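Local coordinates for protein pngf-ii (Elizabethkingia meningoseptica, PDB 4R4X) that probably acts as a peptide:N-glycosidase, hydrolysing the link between asparagine and N-glycans and so removing sugar chains from glycoproteins, at residues G347-N352 with M389-Q394; F296-R301 with N384-M389. All coordinates share one frame; numbering follows the deposited sequence. Where two conformers were deposited one is given.

Interaction 1 (G347-N352 with M389-Q394); sequences GAFIGN and MEMAGQ
Gly-351 and Glu-390 mark the nearest approach of the two backbones, CA to CA 7.0 Å, where the chain of strand 343-350 runs on past an irregular loop with no hydrogen bond between them. The carboxylate of Glu-390 comes to the rim of the Phe-349 ring, OE2 lying 3.7 Å from CZ and in the ring plane. Ring and carboxylate planes stand 63° apart, and the acidic oxygen faces the electron-poor C-H edge, which is probably favourable. Glu-390 gets there as an extended chain, with CG anti to its backbone N (chi1 179°), while OE1 hydrogen-bonds Tyr-396. Glu-390 OE2 also lies 4.0 Å from Gly-351 CA, where there is no side chain to hold it off. Selenomethionine Met-391 bends at chi2 (93°) and runs alongside the same glycine, SE to Gly-351 CA 3.9 Å, until its methyl CE reaches Asn-352 N at 3.5 Å. Met-391 SE also lies near the edge of the aromatic ring, 4.4 Å from Phe-349 CE1. Asn-352 turns its amide back onto its own strand, ND2 to Ile-350 O 2.9 Å, whereas its backbone O is buried with no partner in the model. Across the contact the loop is tightly folded: Met-389 O accepts Ala-392 N at 2.8 Å and, from the opposite face of its plane, Gln-394 N. The loop thus packs against the Phe-349 edge and the Gly-351/Asn-352 backbone, beside an inner strand of the antiparallel sheet, consistent with the jelly-roll fold of the PNGase F family.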
ATOM      1  N   GLY A 347       6.802 -14.566  -0.371  1.00 14.07           N
ATOM      2  CA  GLY A 347       5.809 -15.590  -0.655  1.00 14.21           C
ATOM      3  C   GLY A 347       4.442 -15.321  -0.091  1.00 13.33           C
ATOM      4  O   GLY A 347       4.229 -14.401   0.696  1.00 11.78           O
ATOM      5  N   ALA A 348       3.499 -16.135  -0.539  1.00 13.47           N
ATOM      6  CA  ALA A 348       2.159 -16.085  -0.004  1.00 13.34           C
ATOM      7  C   ALA A 348       1.744 -17.514   0.294  1.00 13.13           C
ATOM      8  O   ALA A 348       2.116 -18.432  -0.434  1.00 13.88           O
ATOM      9  CB  ALA A 348       1.229 -15.440  -1.003  1.00 13.24           C
ATOM     10  N   PHE A 349       1.025 -17.687   1.399  1.00 12.76           N
ATOM     11  CA  PHE A 349       0.524 -18.976   1.857  1.00 13.16           C
ATOM     12  C   PHE A 349      -0.959 -18.838   2.121  1.00 12.95           C
ATOM     13  O   PHE A 349      -1.386 -17.867   2.742  1.00 12.43           O
ATOM     14  CB  PHE A 349       1.240 -19.390   3.154  1.00 13.21           C
ATOM     15  CG  PHE A 349       0.540 -20.450   3.969  1.00 14.14           C
ATOM     16  CD1 PHE A 349       0.515 -21.778   3.564  1.00 14.47           C
ATOM     17  CD2 PHE A 349      -0.047 -20.128   5.189  1.00 14.88           C
ATOM     18  CE1 PHE A 349      -0.114 -22.745   4.338  1.00 14.72           C
ATOM     19  CE2 PHE A 349      -0.656 -21.093   5.980  1.00 14.67           C
ATOM     20  CZ  PHE A 349      -0.690 -22.404   5.561  1.00 14.71           C
ATOM     21  N   ILE A 350      -1.742 -19.788   1.623  1.00 13.55           N
ATOM     22  CA  ILE A 350      -3.112 -19.994   2.107  1.00 13.65           C
ATOM     23  C   ILE A 350      -3.289 -21.501   2.341  1.00 14.01           C
ATOM     24  O   ILE A 350      -3.305 -22.294   1.395  1.00 14.20           O
ATOM     25  CB  ILE A 350      -4.182 -19.466   1.128  1.00 13.74           C
ATOM     26  CG1 ILE A 350      -3.995 -17.964   0.877  1.00 13.84           C
ATOM     27  CG2 ILE A 350      -5.571 -19.739   1.714  1.00 14.11           C
ATOM     28  CD1 ILE A 350      -4.863 -17.390  -0.226  1.00 14.34           C
ATOM     29  N   GLY A 351      -3.393 -21.894   3.606  1.00 15.42           N
ATOM     30  CA  GLY A 351      -3.546 -23.284   3.955  1.00 16.38           C
ATOM     31  C   GLY A 351      -4.922 -23.760   3.536  1.00 17.29           C
ATOM     32  O   GLY A 351      -5.913 -23.319   4.097  1.00 18.45           O
ATOM     33  N   ASN A 352      -4.980 -24.672   2.571  1.00 18.11           N
ATOM     34  CA  ASN A 352      -6.226 -25.227   2.111  1.00 18.85           C
ATOM     35  C   ASN A 352      -6.013 -26.629   1.538  1.00 20.74           C
ATOM     36  O   ASN A 352      -4.881 -27.041   1.280  1.00 19.14           O
ATOM     37  CB  ASN A 352      -6.854 -24.320   1.040  1.00 18.99           C
ATOM     38  CG  ASN A 352      -6.126 -24.392  -0.300  1.00 19.82           C
ATOM     39  OD1 ASN A 352      -6.521 -25.154  -1.207  1.00 20.78           O
ATOM     40  ND2 ASN A 352      -5.064 -23.618  -0.437  1.00 19.21           N
HETATM   41  N   MSE A 389       4.311 -24.222   6.519  1.00 14.88           N
HETATM   42  CA  MSE A 389       4.577 -25.544   5.942  1.00 16.35           C
HETATM   43  C   MSE A 389       3.630 -26.626   6.458  1.00 16.75           C
HETATM   44  O   MSE A 389       3.991 -27.806   6.521  1.00 16.28           O
HETATM   45  CB  MSE A 389       6.066 -25.878   6.182  1.00 17.35           C
HETATM   46  CG  MSE A 389       6.922 -25.165   5.149  1.00 19.73           C
HETATM   47 SE   MSE A 389       8.827 -25.549   5.543  1.00 25.97          SE
HETATM   48  CE  MSE A 389       8.849 -27.357   4.787  1.00 23.52           C
ATOM     49  N   GLU A 390       2.413 -26.221   6.807  1.00 17.65           N
ATOM     50  CA  GLU A 390       1.351 -27.150   7.236  1.00 18.74           C
ATOM     51  C   GLU A 390       1.178 -28.345   6.290  1.00 18.69           C
ATOM     52  O   GLU A 390       0.971 -29.473   6.745  1.00 16.68           O
ATOM     53  CB  GLU A 390       0.040 -26.383   7.317  1.00 21.15           C
ATOM     54  CG  GLU A 390      -1.185 -27.193   7.721  1.00 23.45           C
ATOM     55  CD  GLU A 390      -2.483 -26.383   7.589  1.00 26.30           C
ATOM     56  OE1 GLU A 390      -3.567 -26.955   7.806  1.00 25.86           O
ATOM     57  OE2 GLU A 390      -2.418 -25.176   7.266  1.00 27.35           O
HETATM   58  N   MSE A 391       1.235 -28.104   5.002  1.00 18.42           N
HETATM   59  CA  MSE A 391       1.051 -29.180   3.997  1.00 21.44           C
HETATM   60  C   MSE A 391       2.421 -29.617   3.479  1.00 20.06           C
HETATM   61  O   MSE A 391       2.566 -30.057   2.341  1.00 20.25           O
HETATM   62  CB  MSE A 391       0.108 -28.663   2.901  1.00 23.24           C
HETATM   63  CG  MSE A 391      -1.348 -28.591   3.380  1.00 27.47           C
HETATM   64 SE   MSE A 391      -1.771 -26.775   4.094  1.00 39.04          SE
HETATM   65  CE  MSE A 391      -3.658 -27.183   4.554  1.00 32.23           C
ATOM     66  N   ALA A 392       3.448 -29.443   4.301  1.00 19.17           N
ATOM     67  CA  ALA A 392       4.786 -29.917   3.985  1.00 18.99           C
ATOM     68  C   ALA A 392       5.503 -30.429   5.220  1.00 19.04           C
ATOM     69  O   ALA A 392       6.727 -30.329   5.292  1.00 19.15           O
ATOM     70  CB  ALA A 392       5.592 -28.809   3.331  1.00 19.63           C
ATOM     71  N   GLY A 393       4.740 -30.934   6.195  1.00 17.70           N
ATOM     72  CA  GLY A 393       5.279 -31.615   7.364  1.00 18.58           C
ATOM     73  C   GLY A 393       5.571 -30.782   8.615  1.00 18.86           C
ATOM     74  O   GLY A 393       6.103 -31.305   9.587  1.00 18.26           O
ATOM     75  N   GLN A 394       5.230 -29.495   8.617  1.00 17.51           N
ATOM     76  CA  GLN A 394       5.497 -28.664   9.813  1.00 17.60           C
ATOM     77  C   GLN A 394       4.316 -28.753  10.778  1.00 18.23           C
ATOM     78  O   GLN A 394       3.178 -28.477  10.391  1.00 16.87           O
ATOM     79  CB  GLN A 394       5.751 -27.205   9.429  1.00 17.17           C
ATOM     80  CG  GLN A 394       6.226 -26.340  10.592  1.00 16.91           C
ATOM     81  CD  GLN A 394       6.465 -24.877  10.222  1.00 16.27           C
ATOM     82  OE1 GLN A 394       6.088 -24.396   9.146  1.00 16.03           O
ATOM     83  NE2 GLN A 394       7.124 -24.167  11.118  1.00 16.30           N
TER

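Interaction 2 (F296-R301 with N384-M389); sequences FIELMR and NTTNVM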
ATOM      1  N   PHE A 296      11.015 -17.278   9.506  1.00 13.40           N
ATOM      2  CA  PHE A 296      10.519 -16.327   8.518  1.00 12.78           C
ATOM      3  C   PHE A 296       9.780 -15.146   9.181  1.00 13.55           C
ATOM      4  O   PHE A 296       9.396 -15.214  10.364  1.00 13.67           O
ATOM      5  CB  PHE A 296       9.680 -17.009   7.426  1.00 13.39           C
ATOM      6  CG  PHE A 296       8.309 -17.432   7.844  1.00 13.13           C
ATOM      7  CD1 PHE A 296       7.228 -16.571   7.690  1.00 14.46           C
ATOM      8  CD2 PHE A 296       8.076 -18.702   8.357  1.00 13.62           C
ATOM      9  CE1 PHE A 296       5.951 -16.961   8.057  1.00 14.16           C
ATOM     10  CE2 PHE A 296       6.795 -19.112   8.711  1.00 13.55           C
ATOM     11  CZ  PHE A 296       5.723 -18.237   8.557  1.00 13.99           C
ATOM     12  N   ILE A 297       9.651 -14.059   8.423  1.00 13.01           N
ATOM     13  CA  ILE A 297       8.934 -12.857   8.855  1.00 13.62           C
ATOM     14  C   ILE A 297       7.604 -12.784   8.121  1.00 13.94           C
ATOM     15  O   ILE A 297       7.560 -12.854   6.861  1.00 13.54           O
ATOM     16  CB  ILE A 297       9.774 -11.616   8.590  1.00 13.75           C
ATOM     17  CG1 ILE A 297      10.958 -11.619   9.567  1.00 13.99           C
ATOM     18  CG2 ILE A 297       8.988 -10.295   8.721  1.00 14.01           C
ATOM     19  CD1 ILE A 297      11.930 -10.518   9.308  1.00 15.09           C
ATOM     20  N   GLU A 298       6.541 -12.614   8.905  1.00 13.52           N
ATOM     21  CA  GLU A 298       5.193 -12.344   8.367  1.00 13.92           C
ATOM     22  C   GLU A 298       5.036 -10.871   8.020  1.00 13.16           C
ATOM     23  O   GLU A 298       5.000 -10.010   8.920  1.00 12.91           O
ATOM     24  CB  GLU A 298       4.120 -12.699   9.400  1.00 15.07           C
ATOM     25  CG  GLU A 298       4.178 -14.108   9.862  1.00 16.79           C
ATOM     26  CD  GLU A 298       3.131 -14.444  10.900  1.00 18.33           C
ATOM     27  OE1 GLU A 298       2.962 -13.679  11.876  1.00 19.73           O
ATOM     28  OE2 GLU A 298       2.482 -15.493  10.742  1.00 21.34           O
ATOM     29  N   LEU A 299       4.980 -10.534   6.735  1.00 12.75           N
ATOM     30  CA  LEU A 299       4.642  -9.145   6.369  1.00 12.47           C
ATOM     31  C   LEU A 299       3.207  -8.812   6.778  1.00 13.69           C
ATOM     32  O   LEU A 299       2.948  -7.722   7.273  1.00 14.57           O
ATOM     33  CB  LEU A 299       4.788  -8.896   4.868  1.00 12.47           C
ATOM     34  CG  LEU A 299       6.159  -9.103   4.234  1.00 12.17           C
ATOM     35  CD1 LEU A 299       6.130  -8.550   2.801  1.00 12.64           C
ATOM     36  CD2 LEU A 299       7.248  -8.397   5.061  1.00 12.57           C
HETATM   37  N   MSE A 300       2.299  -9.761   6.577  1.00 14.44           N
HETATM   38  CA  MSE A 300       0.849  -9.558   6.777  0.50 15.37           C
HETATM   39  C   MSE A 300       0.234 -10.896   7.079  1.00 14.44           C
HETATM   40  O   MSE A 300       0.371 -11.824   6.294  1.00 14.76           O
HETATM   41  CB  MSE A 300       0.189  -8.986   5.503  0.50 17.05           C
HETATM   42  CG  MSE A 300      -1.342  -8.874   5.584  0.50 19.08           C
HETATM   43 SE   MSE A 300      -2.216  -9.051   3.812  0.50 23.18          SE
HETATM   44  CE  MSE A 300      -0.956  -8.008   2.720  0.50 21.84           C
ATOM     45  N   ARG A 301      -0.444 -11.018   8.227  1.00 13.47           N
ATOM     46  CA  ARG A 301      -1.229 -12.189   8.565  1.00 14.14           C
ATOM     47  C   ARG A 301      -2.679 -11.845   8.254  1.00 13.79           C
ATOM     48  O   ARG A 301      -3.182 -10.788   8.681  1.00 14.05           O
ATOM     49  CB  ARG A 301      -1.057 -12.559  10.050  1.00 15.39           C
ATOM     50  CG  ARG A 301      -2.024 -13.624  10.579  1.00 16.92           C
ATOM     51  CD  ARG A 301      -1.428 -14.998  10.822  1.00 16.52           C
ATOM     52  NE  ARG A 301      -0.206 -14.985  11.628  1.00 16.31           N
ATOM     53  CZ  ARG A 301      -0.101 -15.074  12.958  1.00 15.86           C
ATOM     54  NH1 ARG A 301      -1.161 -15.171  13.750  1.00 15.71           N
ATOM     55  NH2 ARG A 301       1.112 -15.021  13.515  1.00 14.96           N
ATOM     56  N   ASN A 384       8.635 -17.534  15.204  1.00 13.10           N
ATOM     57  CA  ASN A 384       7.448 -17.636  14.363  1.00 13.50           C
ATOM     58  C   ASN A 384       6.912 -19.051  14.462  1.00 13.32           C
ATOM     59  O   ASN A 384       7.546 -19.989  13.963  1.00 13.26           O
ATOM     60  CB  ASN A 384       7.783 -17.306  12.920  1.00 13.84           C
ATOM     61  CG  ASN A 384       6.542 -17.038  12.086  1.00 14.80           C
ATOM     62  OD1 ASN A 384       5.444 -17.528  12.375  1.00 13.80           O
ATOM     63  ND2 ASN A 384       6.709 -16.224  11.053  1.00 16.19           N
ATOM     64  N   THR A 385       5.774 -19.205  15.136  1.00 12.84           N
ATOM     65  CA  THR A 385       5.163 -20.504  15.293  1.00 13.17           C
ATOM     66  C   THR A 385       4.202 -20.856  14.178  1.00 13.10           C
ATOM     67  O   THR A 385       3.772 -21.988  14.104  1.00 13.71           O
ATOM     68  CB  THR A 385       4.403 -20.654  16.626  1.00 12.95           C
ATOM     69  OG1 THR A 385       3.208 -19.855  16.614  1.00 12.77           O
ATOM     70  CG2 THR A 385       5.310 -20.250  17.814  1.00 13.71           C
ATOM     71  N   THR A 386       3.866 -19.899  13.325  1.00 12.96           N
ATOM     72  CA  THR A 386       2.893 -20.135  12.265  1.00 13.02           C
ATOM     73  C   THR A 386       3.390 -21.195  11.270  1.00 13.79           C
ATOM     74  O   THR A 386       4.427 -21.007  10.618  1.00 13.29           O
ATOM     75  CB  THR A 386       2.575 -18.834  11.510  1.00 12.98           C
ATOM     76  OG1 THR A 386       2.139 -17.817  12.430  1.00 12.54           O
ATOM     77  CG2 THR A 386       1.479 -19.070  10.451  1.00 13.32           C
ATOM     78  N   ASN A 387       2.640 -22.280  11.112  1.00 13.97           N
ATOM     79  CA  ASN A 387       3.129 -23.361  10.254  1.00 14.63           C
ATOM     80  C   ASN A 387       2.664 -23.217   8.800  1.00 15.21           C
ATOM     81  O   ASN A 387       1.714 -23.874   8.306  1.00 14.89           O
ATOM     82  CB  ASN A 387       2.881 -24.740  10.860  1.00 15.39           C
ATOM     83  CG  ASN A 387       1.417 -25.050  11.057  1.00 16.30           C
ATOM     84  OD1 ASN A 387       0.611 -24.164  11.373  1.00 16.61           O
ATOM     85  ND2 ASN A 387       1.061 -26.316  10.867  1.00 15.96           N
ATOM     86  N   VAL A 388       3.364 -22.315   8.123  1.00 15.29           N
ATOM     87  CA  VAL A 388       3.183 -22.081   6.708  1.00 15.09           C
ATOM     88  C   VAL A 388       3.442 -23.371   5.960  1.00 14.79           C
ATOM     89  O   VAL A 388       2.837 -23.595   4.906  1.00 14.75           O
ATOM     90  CB  VAL A 388       4.084 -20.930   6.234  1.00 15.19           C
ATOM     91  CG1 VAL A 388       4.467 -21.031   4.761  1.00 15.64           C
ATOM     92  CG2 VAL A 388       3.398 -19.591   6.532  1.00 15.45           C
HETATM   93  N   MSE A 389       4.311 -24.222   6.519  1.00 14.88           N
HETATM   94  CA  MSE A 389       4.577 -25.544   5.942  1.00 16.35           C
HETATM   95  C   MSE A 389       3.630 -26.626   6.458  1.00 16.75           C
HETATM   96  O   MSE A 389       3.991 -27.806   6.521  1.00 16.28           O
HETATM   97  CB  MSE A 389       6.066 -25.878   6.182  1.00 17.35           C
HETATM   98  CG  MSE A 389       6.922 -25.165   5.149  1.00 19.73           C
HETATM   99 SE   MSE A 389       8.827 -25.549   5.543  1.00 25.97          SE
HETATM  100  CE  MSE A 389       8.849 -27.357   4.787  1.00 23.52           C
TER
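The Asx turn at Asn-384, where strand 378-384 gives way to a loop, sits against Phe-296 and the Glu-298/Arg-301 ion pair. Asn-384 OD1 accepts the backbone N of Thr-386, leaving the amide nitrogen to face the other segment. There Asn-384 ND2 gives an almost straight bond (176°) to Phe-296 O, 3.0 Å away, arriving from above the carbonyl plane. Asn-384 ND2 also lies over one face of the Phe-296 ring, offset toward the rim, 3.2 Å from CE1, with amide and ring planes inclined at 39°. The ring folds back beneath the amide because CG is placed between the backbone N and the carbonyl carbon (chi1 75°). Its outer end is met obliquely by Val-388, CG2 to Phe-296 CZ 3.4 Å, and its edge by the Thr-386 carbonyl, O to Phe-296 CE2 3.6 Å. Strand 297-303 turns a corner at Leu-299, where Leu-299 and Met-300 both face Val-251 in a classic beta bulge, and Glu-298 and Arg-301, one before and one after the corner, pair across it. Arg-301 grips the carboxylate side-on: NH2 reaches Glu-298 OE1 at 2.8 Å on its syn lone pair. Arg-301 NE bonds Glu-298 OE2 at 2.9 Å from one face of the carboxylate plane. From the opposite face Thr-386 OG1 donates to that oxygen, 2.9 Å from Glu-298 OE2, so two donors hold it. Thr-386 OG1 also lies over a face of the guanidinium, but its 3.2 Å approach to Arg-301 NH2 has too poor an angle for a bond. Ser-531 gives Glu-298 OE1 a further hydrogen bond, and Asn-529 O accepts from Arg-301 NH1, which ties the pair to strand 527-537.

How the interactions relate
From the N terminus the chain passes 296-301, then 347-352, and reaches the loop 384-394 last. Interaction 2 closes the longer span, with 82 intervening residues; interaction 1 closes one of 36. Their segments alternate, so the two closures cross rather than nest, and Met-389 belongs to both. Strands 297-303 and 343-350 flank strand 248-253 in one antiparallel sheet, and the loop that follows edge strand 378-384 touches both. The contacts, centres about 10 Å apart, also meet directly: Gln-394 O probably accepts a hydrogen bond from Asn-387 ND2, and Phe-349 packs against the Val-388 carbonyl. Together they fasten the loop after 378-384 to strands lying further inside that sheet.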